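Local coordinates for protein phospholipase C beta (PDB 1JAD) that forms a long, mostly helical C-terminal domain of coiled-coil-like bundle type, whose packed helices come together with a second copy of the same protein, at residues E165-K168 against K169-N172; L56-Y59 against S60-L64; Q17-S20 against L21-Q25; K36-K39 against E40-L44. All blocks are in the same frame, centred on the assembly; numbering follows the deposited sequence.

How the interactions relate
Followed from the N terminus, the four contacts lie in series; none nests within or crosses another, and each is local, made by residues three or four apart along a helix or at its N-terminal cap. Interaction 3 comes first, where an extended loop becomes the short helix 21-24, about 10 Å from the centre of the chain. Interactions 3 and 4 have centres about 26 Å apart. Interaction 4 belongs to helix 28-64, and interactions 2 and 4, both on that helix, have centres about 30 Å apart. Interaction 1 lies far along the chain in helix 161-245, on the opposite side of the chain's centre from interactions 2 and 4. Helix 75-155 is the common neighbour, touching side chains of all four.

Interaction 1. Residues E165-K168 against K169-N172; sequences ERLK and KEIN
Asn172 folds back over the carbonyl of Lys168, one turn earlier, and this is where the contact is most tightly packed. Its backbone N is hydrogen-bonded to Lys168 O at 2.7 Å. The side-chain amide swings the same way, with CG beside its own backbone N (chi1 -65°), and ND2 ends 2.7 Å from Lys168 O; the angle there is too poor for a second hydrogen bond. Its carbon neighbour is Lys168 CB, 3.6 Å from ND2. The next carbonyl back is covered in a similar manner: Ile171 lays CG1 3.0 Å from Leu167 O, the atom that accepts from Ile171 N at 2.9 Å. Bonds of the same i to i+4 kind join Glu165 to Lys169 and Arg166 to Glu170.

The other flank is looser. Glu170 comes closest to Arg166 O with CG, at 3.3 Å, while the guanidinium of Arg166 stretches away and uses NE to bond Ala162 O. Lys169 lies along Glu165 O with CB and CG and then leads outward, so that its NZ stays 6.4 Å from Glu165 OE2, oppositely charged but not touching. Any attraction between them would be a weak one.

The packed side of the turn faces protein. Leu167, Lys168 and Ile171 touch Met154 and Ile151 of helix 75-155, and Asn172 OD1 receives a weak hydrogen bond from Arg147. Asn172 also packs on Met85 of the second subunit, so this part of helix 161-245 touches both helix 75-155 and the second subunit.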
loop_
_atom_site.group_PDB
_atom_site.type_symbol
_atom_site.label_atom_id
_atom_site.label_comp_id
_atom_site.label_asym_id
_atom_site.label_seq_id
_atom_site.Cartn_x
_atom_site.Cartn_y
_atom_site.Cartn_z
ATOM N N GLU A 165 18.547 21.793 49.887
ATOM C CA GLU A 165 17.599 22.397 48.958
ATOM C C GLU A 165 18.313 22.562 47.631
ATOM O O GLU A 165 17.747 22.299 46.573
ATOM C CB GLU A 165 17.137 23.757 49.481
ATOM C CG GLU A 165 16.852 23.742 50.980
ATOM C CD GLU A 165 15.857 22.664 51.395
ATOM O OE1 GLU A 165 15.771 22.378 52.612
ATOM O OE2 GLU A 165 15.153 22.117 50.515
ATOM N N ARG A 166 19.565 22.997 47.702
ATOM C CA ARG A 166 20.395 23.178 46.517
ATOM C C ARG A 166 20.562 21.836 45.832
ATOM O O ARG A 166 20.408 21.722 44.615
ATOM C CB ARG A 166 21.773 23.713 46.909
ATOM C CG ARG A 166 21.813 25.195 47.201
ATOM C CD ARG A 166 23.129 25.578 47.856
ATOM N NE ARG A 166 23.184 25.127 49.246
ATOM C CZ ARG A 166 24.235 25.284 50.044
ATOM N NH1 ARG A 166 25.328 25.881 49.591
ATOM N NH2 ARG A 166 24.186 24.866 51.301
ATOM N N LEU A 167 20.887 20.821 46.626
ATOM C CA LEU A 167 21.073 19.479 46.104
ATOM C C LEU A 167 19.765 18.911 45.519
ATOM O O LEU A 167 19.788 18.209 44.509
ATOM C CB LEU A 167 21.632 18.573 47.204
ATOM C CG LEU A 167 23.002 18.992 47.767
ATOM C CD1 LEU A 167 23.451 18.013 48.855
ATOM C CD2 LEU A 167 24.022 19.045 46.643
ATOM N N LYS A 168 18.629 19.212 46.147
ATOM C CA LYS A 168 17.352 18.754 45.622
ATOM C C LYS A 168 17.145 19.381 44.256
ATOM O O LYS A 168 16.812 18.691 43.285
ATOM C CB LYS A 168 16.188 19.163 46.529
ATOM C CG LYS A 168 15.913 18.236 47.694
ATOM C CD LYS A 168 14.672 18.693 48.459
ATOM C CE LYS A 168 14.358 17.744 49.611
ATOM N NZ LYS A 168 13.246 18.213 50.480
ATOM N N LYS A 169 17.325 20.694 44.178
ATOM C CA LYS A 169 17.154 21.374 42.906
ATOM C C LYS A 169 18.022 20.772 41.815
ATOM O O LYS A 169 17.573 20.607 40.677
ATOM C CB LYS A 169 17.447 22.871 43.028
ATOM C CG LYS A 169 16.295 23.668 43.641
ATOM C CD LYS A 169 16.552 25.169 43.580
ATOM C CE LYS A 169 15.268 25.964 43.849
ATOM N NZ LYS A 169 14.672 25.673 45.181
ATOM N N GLU A 170 19.263 20.433 42.152
ATOM C CA GLU A 170 20.147 19.860 41.152
ATOM C C GLU A 170 19.682 18.477 40.750
ATOM O O GLU A 170 19.697 18.140 39.578
ATOM C CB GLU A 170 21.585 19.794 41.661
ATOM C CG GLU A 170 22.221 21.149 41.884
ATOM C CD GLU A 170 23.669 21.035 42.304
ATOM O OE1 GLU A 170 24.262 22.073 42.661
ATOM O OE2 GLU A 170 24.215 19.908 42.271
ATOM N N ILE A 171 19.271 17.673 41.720
ATOM C CA ILE A 171 18.788 16.331 41.419
ATOM C C ILE A 171 17.475 16.427 40.617
ATOM O O ILE A 171 17.362 15.872 39.521
ATOM C CB ILE A 171 18.581 15.525 42.721
ATOM C CG1 ILE A 171 19.920 15.376 43.444
ATOM C CG2 ILE A 171 18.006 14.143 42.412
ATOM C CD1 ILE A 171 19.814 14.710 44.812
ATOM N N ASN A 172 16.492 17.147 41.147
ATOM C CA ASN A 172 15.224 17.293 40.439
ATOM C C ASN A 172 15.449 17.805 39.032
ATOM O O ASN A 172 14.845 17.319 38.087
ATOM C CB ASN A 172 14.298 18.250 41.182
ATOM C CG ASN A 172 13.886 17.711 42.518
ATOM O OD1 ASN A 172 13.325 16.623 42.603
ATOM N ND2 ASN A 172 14.161 18.464 43.580
#

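Interaction 2. Residues L56-Y59 against S60-L64; sequences LQKY and SVLFL
Tyr59 and Phe63, one turn apart, meet as a T-shaped pair: the edge of the tyrosine ring points at the face of the phenylalanine, with centroids 5.9 Å apart and planes at 83°. Tyr59 CD2 stands over the Phe63 face, toward its rim, 4.3 Å from Phe63 CZ. A face of Tyr59 is taken by Leu62, whose CD1 stands 4.1 Å from the centroid of the Tyr59 ring, only 5° off its normal, a CH-pi contact over the middle. Leu62 CD1 also touches the aliphatic chain of Lys58.

On another flank Ser60 turns its hydroxyl back onto the preceding turn, OG beside its own backbone N (chi1 -47°). Three oxygens of that turn surround Ser60 OG: Gln57 O at 2.7 Å, Leu56 O at 2.9 Å and Gln57 OE1 at 3.0 Å.

The second shell fixes the rings. Tyr59 OH bonds Glu86 of helix 75-155, and Leu79 of that helix touches Leu62 and Phe63, while Tyr241, Met242 and Val245 of helix 161-245 line the aromatic pair. The result is an aromatic and leucine cluster where helix 28-64 packs on helices 75-155 and 161-245, in keeping with a helical bundle.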
loop_
_atom_site.group_PDB
_atom_site.type_symbol
_atom_site.label_atom_id
_atom_site.label_comp_id
_atom_site.label_asym_id
_atom_site.label_seq_id
_atom_site.Cartn_x
_atom_site.Cartn_y
_atom_site.Cartn_z
ATOM N N LEU A 56 -16.603 -28.350 -36.018
ATOM C CA LEU A 56 -16.362 -29.397 -37.001
ATOM C C LEU A 56 -17.683 -30.108 -37.284
ATOM O O LEU A 56 -17.977 -30.452 -38.428
ATOM C CB LEU A 56 -15.317 -30.393 -36.491
ATOM C CG LEU A 56 -13.933 -29.813 -36.190
ATOM C CD1 LEU A 56 -12.993 -30.927 -35.786
ATOM C CD2 LEU A 56 -13.392 -29.103 -37.413
ATOM N N GLN A 57 -18.478 -30.316 -36.241
ATOM C CA GLN A 57 -19.776 -30.959 -36.400
ATOM C C GLN A 57 -20.573 -30.203 -37.458
ATOM O O GLN A 57 -21.182 -30.805 -38.336
ATOM C CB GLN A 57 -20.536 -30.956 -35.069
ATOM C CG GLN A 57 -22.006 -31.393 -35.152
ATOM C CD GLN A 57 -22.200 -32.781 -35.761
ATOM O OE1 GLN A 57 -21.925 -33.000 -36.947
ATOM N NE2 GLN A 57 -22.673 -33.726 -34.945
ATOM N N LYS A 58 -20.550 -28.878 -37.365
ATOM C CA LYS A 58 -21.254 -28.015 -38.301
ATOM C C LYS A 58 -20.818 -28.297 -39.736
ATOM O O LYS A 58 -21.644 -28.303 -40.655
ATOM C CB LYS A 58 -20.987 -26.551 -37.952
ATOM C CG LYS A 58 -21.572 -25.544 -38.928
ATOM C CD LYS A 58 -21.088 -24.142 -38.591
ATOM C CE LYS A 58 -21.497 -23.143 -39.658
ATOM N NZ LYS A 58 -20.912 -21.783 -39.416
ATOM N N TYR A 59 -19.522 -28.524 -39.936
ATOM C CA TYR A 59 -19.017 -28.818 -41.270
ATOM C C TYR A 59 -19.175 -30.272 -41.673
ATOM O O TYR A 59 -18.722 -30.677 -42.740
ATOM C CB TYR A 59 -17.557 -28.396 -41.413
ATOM C CG TYR A 59 -17.418 -26.921 -41.679
ATOM C CD1 TYR A 59 -17.785 -25.977 -40.717
ATOM C CD2 TYR A 59 -16.993 -26.464 -42.927
ATOM C CE1 TYR A 59 -17.738 -24.613 -40.994
ATOM C CE2 TYR A 59 -16.943 -25.106 -43.216
ATOM C CZ TYR A 59 -17.319 -24.184 -42.249
ATOM O OH TYR A 59 -17.304 -22.839 -42.553
ATOM N N SER A 60 -19.813 -31.055 -40.810
ATOM C CA SER A 60 -20.067 -32.459 -41.104
ATOM C C SER A 60 -21.306 -32.392 -41.983
ATOM O O SER A 60 -21.372 -32.996 -43.053
ATOM C CB SER A 60 -20.412 -33.226 -39.827
ATOM O OG SER A 60 -19.509 -32.926 -38.785
ATOM N N VAL A 61 -22.286 -31.635 -41.497
ATOM C CA VAL A 61 -23.550 -31.431 -42.182
ATOM C C VAL A 61 -23.315 -30.736 -43.522
ATOM O O VAL A 61 -23.707 -31.247 -44.571
ATOM C CB VAL A 61 -24.502 -30.560 -41.318
ATOM C CG1 VAL A 61 -25.828 -30.356 -42.026
ATOM C CG2 VAL A 61 -24.723 -31.218 -39.973
ATOM N N LEU A 62 -22.662 -29.578 -43.481
ATOM C CA LEU A 62 -22.384 -28.807 -44.686
ATOM C C LEU A 62 -21.683 -29.626 -45.768
ATOM O O LEU A 62 -22.091 -29.613 -46.931
ATOM C CB LEU A 62 -21.543 -27.578 -44.332
ATOM C CG LEU A 62 -22.189 -26.629 -43.318
ATOM C CD1 LEU A 62 -21.289 -25.429 -43.066
ATOM C CD2 LEU A 62 -23.534 -26.172 -43.847
ATOM N N PHE A 63 -20.632 -30.341 -45.380
ATOM C CA PHE A 63 -19.875 -31.166 -46.313
ATOM C C PHE A 63 -20.668 -32.294 -46.960
ATOM O O PHE A 63 -20.714 -32.401 -48.187
ATOM C CB PHE A 63 -18.644 -31.758 -45.615
ATOM C CG PHE A 63 -17.441 -30.852 -45.621
ATOM C CD1 PHE A 63 -16.361 -31.111 -44.784
ATOM C CD2 PHE A 63 -17.367 -29.766 -46.489
ATOM C CE1 PHE A 63 -15.224 -30.301 -44.814
ATOM C CE2 PHE A 63 -16.232 -28.954 -46.524
ATOM C CZ PHE A 63 -15.160 -29.221 -45.686
ATOM N N LEU A 64 -21.287 -33.135 -46.138
ATOM C CA LEU A 64 -22.050 -34.265 -46.652
ATOM C C LEU A 64 -23.450 -33.919 -47.146
ATOM O O LEU A 64 -24.245 -34.810 -47.455
ATOM C CB LEU A 64 -22.126 -35.361 -45.589
ATOM C CG LEU A 64 -20.754 -35.918 -45.201
ATOM C CD1 LEU A 64 -20.920 -37.011 -44.151
ATOM C CD2 LEU A 64 -20.050 -36.459 -46.443
#

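Interaction 3. Residues Q17-S20 against L21-Q25; sequences QTAS and LAELQ
Ser20 and Glu23 exchange side chain for backbone in both directions, the reciprocal pattern of a capping box. Ser20 is the N-cap: its OG lies between the backbone N and the carbonyl carbon (chi1 55°), which aims the hydroxyl forward at the first turn, where Ser20 OG accepts a weak bond of 3.4 Å from Glu23 N. Glu23 answers from the other end. Its CG stands beside its own backbone N and the chain runs extended past it, carrying the carboxylate back along the preceding loop until OE2 accepts from Ser20 N, a weak bond of 3.3 Å. On the way CG of Glu23 passes 3.4 Å from Ser20 OG, so the two side chains lie against each other as well as bonding.

The carboxylate also covers Ala19, its OE1 lying 3.9 Å from Ala19 CB. That methyl points toward the helix and meets Leu24 CD2 at 4.0 Å, an apolar touch between the residue before the cap and the fourth helical residue that fits a hydrophobic staple. Leu24 N meanwhile bonds Ser20 O at 3.2 Å, the first i to i+4 link of this short helix.

Around this cap, Leu24 is buried and touches Ala117 of helix 75-155 and Asn204 of helix 161-245. Leu21 rests on Ile113, while Thr18 in the incoming loop bonds Glu124, both on helix 75-155.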
loop_
_atom_site.group_PDB
_atom_site.type_symbol
_atom_site.label_atom_id
_atom_site.label_comp_id
_atom_site.label_asym_id
_atom_site.label_seq_id
_atom_site.Cartn_x
_atom_site.Cartn_y
_atom_site.Cartn_z
ATOM N N GLN A 17 11.626 -5.860 10.007
ATOM C CA GLN A 17 11.479 -7.075 9.216
ATOM C C GLN A 17 10.041 -7.327 8.772
ATOM O O GLN A 17 9.121 -7.286 9.584
ATOM C CB GLN A 17 11.961 -8.298 9.997
ATOM C CG GLN A 17 11.121 -8.630 11.212
ATOM C CD GLN A 17 11.267 -10.086 11.629
ATOM O OE1 GLN A 17 10.891 -10.996 10.886
ATOM N NE2 GLN A 17 11.819 -10.312 12.815
ATOM N N THR A 18 9.863 -7.591 7.481
ATOM C CA THR A 18 8.548 -7.884 6.916
ATOM C C THR A 18 8.636 -9.178 6.130
ATOM O O THR A 18 9.656 -9.461 5.503
ATOM C CB THR A 18 8.046 -6.775 5.948
ATOM O OG1 THR A 18 7.685 -5.606 6.691
ATOM C CG2 THR A 18 6.825 -7.258 5.162
ATOM N N ALA A 19 7.560 -9.958 6.167
ATOM C CA ALA A 19 7.516 -11.225 5.449
ATOM C C ALA A 19 8.016 -11.006 4.034
ATOM O O ALA A 19 7.819 -9.937 3.457
ATOM C CB ALA A 19 6.086 -11.769 5.424
ATOM N N SER A 20 8.680 -12.014 3.484
ATOM C CA SER A 20 9.197 -11.921 2.126
ATOM C C SER A 20 8.122 -12.378 1.148
ATOM O O SER A 20 7.078 -12.891 1.557
ATOM C CB SER A 20 10.451 -12.782 1.977
ATOM O OG SER A 20 10.184 -14.119 2.356
ATOM N N LEU A 21 8.378 -12.187 -0.142
ATOM C CA LEU A 21 7.418 -12.583 -1.158
ATOM C C LEU A 21 7.246 -14.092 -1.039
ATOM O O LEU A 21 6.194 -14.630 -1.366
ATOM C CB LEU A 21 7.938 -12.249 -2.560
ATOM C CG LEU A 21 6.910 -11.921 -3.651
ATOM C CD1 LEU A 21 7.544 -12.146 -4.999
ATOM C CD2 LEU A 21 5.686 -12.796 -3.530
ATOM N N ALA A 22 8.294 -14.759 -0.564
ATOM C CA ALA A 22 8.303 -16.209 -0.406
ATOM C C ALA A 22 7.354 -16.663 0.686
ATOM O O ALA A 22 6.606 -17.623 0.510
ATOM C CB ALA A 22 9.713 -16.691 -0.095
ATOM N N GLU A 23 7.396 -15.981 1.823
ATOM C CA GLU A 23 6.527 -16.322 2.941
ATOM C C GLU A 23 5.055 -16.137 2.577
ATOM O O GLU A 23 4.207 -16.958 2.933
ATOM C CB GLU A 23 6.872 -15.452 4.152
ATOM C CG GLU A 23 8.284 -15.672 4.679
ATOM C CD GLU A 23 8.594 -14.819 5.896
ATOM O OE1 GLU A 23 7.832 -14.887 6.887
ATOM O OE2 GLU A 23 9.607 -14.090 5.864
ATOM N N LEU A 24 4.771 -15.058 1.855
ATOM C CA LEU A 24 3.415 -14.717 1.433
ATOM C C LEU A 24 2.813 -15.630 0.365
ATOM O O LEU A 24 1.603 -15.861 0.355
ATOM C CB LEU A 24 3.386 -13.271 0.940
ATOM C CG LEU A 24 3.785 -12.252 2.006
ATOM C CD1 LEU A 24 3.827 -10.853 1.414
ATOM C CD2 LEU A 24 2.793 -12.324 3.151
ATOM N N GLN A 25 3.654 -16.132 -0.538
ATOM C CA GLN A 25 3.204 -17.015 -1.618
ATOM C C GLN A 25 2.880 -18.412 -1.110
ATOM O O GLN A 25 2.577 -19.307 -1.901
ATOM C CB GLN A 25 4.284 -17.136 -2.697
ATOM C CG GLN A 25 4.601 -15.860 -3.431
ATOM C CD GLN A 25 5.820 -16.001 -4.318
ATOM O OE1 GLN A 25 6.206 -15.061 -5.013
ATOM N NE2 GLN A 25 6.438 -17.177 -4.296
#

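Interaction 4. Residues K36-K39 against E40-L44; sequences KQEK and ELKEL
Lys36 to Glu40, Gln37 to Leu41 and Lys39 to Glu43 are joined by ordinary i to i+4 backbone bonds, 3.0 Å from Glu40 N to Lys36 O, whereas the bond from Lys42 N to Glu38 O is weak at 3.5 Å. This is a stretch of the long helix 28-64, which lies alongside helix 75-155 in the bundle, and its surface carries lysine and glutamate four apart without closing into salt bridges.

Lys36 and Glu40 cross obliquely: the extended lysine passes the carboxylate with its carbons, CG and CE both 3.8 Å from Glu40 OE2, while NZ remains 4.8 Å from that oxygen. Glu40 finds its salt bridge elsewhere, through OE1 to Arg101 of helix 75-155, and Gln37 likewise spends its amide on Glu108 and His105 O. These bonds and the contacts of Leu41 with Lys102 and His105 mark the side of the helix that faces the neighbouring one.

Lys39 and Glu43 also stay apart at their charged ends. Glu43 CG packs 3.2 Å from Lys39 O, while its carboxylate makes no bond to that oxygen.

Glu38 behaves differently. Its chain leaves with CG anti to the backbone N (chi1 -176°) and then bends at chi2, curling the carboxylate forward over the next turn. It crosses both Leu41 and Lys42 at about a right angle, and OE2 touches the lysine through its CE rather than its ammonium group. The same carboxylate meets the leucine: Glu38 OE2 lies 3.7 Å from Leu41 CB, and Glu38 OE1 3.5 Å from Leu41 CD1.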
loop_
_atom_site.group_PDB
_atom_site.type_symbol
_atom_site.label_atom_id
_atom_site.label_comp_id
_atom_site.label_asym_id
_atom_site.label_seq_id
_atom_site.Cartn_x
_atom_site.Cartn_y
_atom_site.Cartn_z
ATOM N N LYS A 36 -7.860 -21.827 -7.516
ATOM C CA LYS A 36 -9.075 -21.410 -8.197
ATOM C C LYS A 36 -8.752 -20.944 -9.603
ATOM O O LYS A 36 -9.369 -21.384 -10.572
ATOM C CB LYS A 36 -9.773 -20.280 -7.446
ATOM C CG LYS A 36 -11.009 -19.787 -8.179
ATOM C CD LYS A 36 -11.834 -18.807 -7.366
ATOM C CE LYS A 36 -13.093 -18.438 -8.139
ATOM N NZ LYS A 36 -13.967 -17.480 -7.414
ATOM N N GLN A 37 -7.775 -20.053 -9.711
ATOM C CA GLN A 37 -7.378 -19.524 -11.004
ATOM C C GLN A 37 -7.013 -20.643 -11.967
ATOM O O GLN A 37 -7.242 -20.520 -13.170
ATOM C CB GLN A 37 -6.191 -18.564 -10.857
ATOM C CG GLN A 37 -6.458 -17.387 -9.926
ATOM C CD GLN A 37 -5.322 -16.375 -9.910
ATOM O OE1 GLN A 37 -4.153 -16.737 -9.761
ATOM N NE2 GLN A 37 -5.666 -15.100 -10.040
ATOM N N GLU A 38 -6.448 -21.732 -11.455
ATOM C CA GLU A 38 -6.072 -22.834 -12.331
ATOM C C GLU A 38 -7.299 -23.627 -12.760
ATOM O O GLU A 38 -7.274 -24.334 -13.767
ATOM C CB GLU A 38 -5.058 -23.755 -11.654
ATOM C CG GLU A 38 -4.568 -24.876 -12.563
ATOM C CD GLU A 38 -4.083 -24.358 -13.914
ATOM O OE1 GLU A 38 -3.123 -23.555 -13.945
ATOM O OE2 GLU A 38 -4.668 -24.751 -14.949
ATOM N N LYS A 39 -8.373 -23.511 -11.990
ATOM C CA LYS A 39 -9.617 -24.187 -12.323
ATOM C C LYS A 39 -10.213 -23.430 -13.498
ATOM O O LYS A 39 -10.697 -24.025 -14.458
ATOM C CB LYS A 39 -10.585 -24.144 -11.140
ATOM C CG LYS A 39 -10.157 -24.987 -9.947
ATOM C CD LYS A 39 -10.237 -26.474 -10.265
ATOM C CE LYS A 39 -11.670 -26.893 -10.597
ATOM N NZ LYS A 39 -12.620 -26.640 -9.467
ATOM N N GLU A 40 -10.168 -22.105 -13.409
ATOM C CA GLU A 40 -10.689 -21.240 -14.459
ATOM C C GLU A 40 -9.997 -21.478 -15.802
ATOM O O GLU A 40 -10.633 -21.382 -16.855
ATOM C CB GLU A 40 -10.534 -19.768 -14.058
ATOM C CG GLU A 40 -11.443 -19.314 -12.929
ATOM C CD GLU A 40 -11.144 -17.885 -12.484
ATOM O OE1 GLU A 40 -11.001 -17.004 -13.364
ATOM O OE2 GLU A 40 -11.068 -17.636 -11.255
ATOM N N LEU A 41 -8.700 -21.778 -15.770
ATOM C CA LEU A 41 -7.961 -22.023 -17.002
ATOM C C LEU A 41 -8.383 -23.318 -17.697
ATOM O O LEU A 41 -8.343 -23.406 -18.925
ATOM C CB LEU A 41 -6.454 -22.066 -16.737
ATOM C CG LEU A 41 -5.734 -20.803 -16.258
ATOM C CD1 LEU A 41 -4.237 -21.086 -16.172
ATOM C CD2 LEU A 41 -5.988 -19.656 -17.228
ATOM N N LYS A 42 -8.773 -24.326 -16.918
ATOM C CA LYS A 42 -9.195 -25.601 -17.491
ATOM C C LYS A 42 -10.606 -25.502 -18.058
ATOM O O LYS A 42 -10.931 -26.166 -19.043
ATOM C CB LYS A 42 -9.114 -26.710 -16.442
ATOM C CG LYS A 42 -7.691 -26.989 -15.987
ATOM C CD LYS A 42 -7.618 -28.082 -14.932
ATOM C CE LYS A 42 -6.182 -28.273 -14.448
ATOM N NZ LYS A 42 -6.072 -29.316 -13.395
ATOM N N GLU A 43 -11.432 -24.665 -17.438
ATOM C CA GLU A 43 -12.801 -24.451 -17.891
ATOM C C GLU A 43 -12.771 -23.750 -19.244
ATOM O O GLU A 43 -13.536 -24.096 -20.148
ATOM C CB GLU A 43 -13.558 -23.602 -16.877
ATOM C CG GLU A 43 -13.694 -24.273 -15.518
ATOM C CD GLU A 43 -14.329 -23.364 -14.476
ATOM O OE1 GLU A 43 -15.453 -22.868 -14.729
ATOM O OE2 GLU A 43 -13.707 -23.152 -13.407
ATOM N N LEU A 44 -11.892 -22.759 -19.375
ATOM C CA LEU A 44 -11.733 -22.034 -20.635
ATOM C C LEU A 44 -11.284 -23.020 -21.703
ATOM O O LEU A 44 -11.693 -22.934 -22.861
ATOM C CB LEU A 44 -10.674 -20.933 -20.507
ATOM C CG LEU A 44 -10.979 -19.656 -19.727
ATOM C CD1 LEU A 44 -9.713 -18.807 -19.631
ATOM C CD2 LEU A 44 -12.096 -18.886 -20.421
#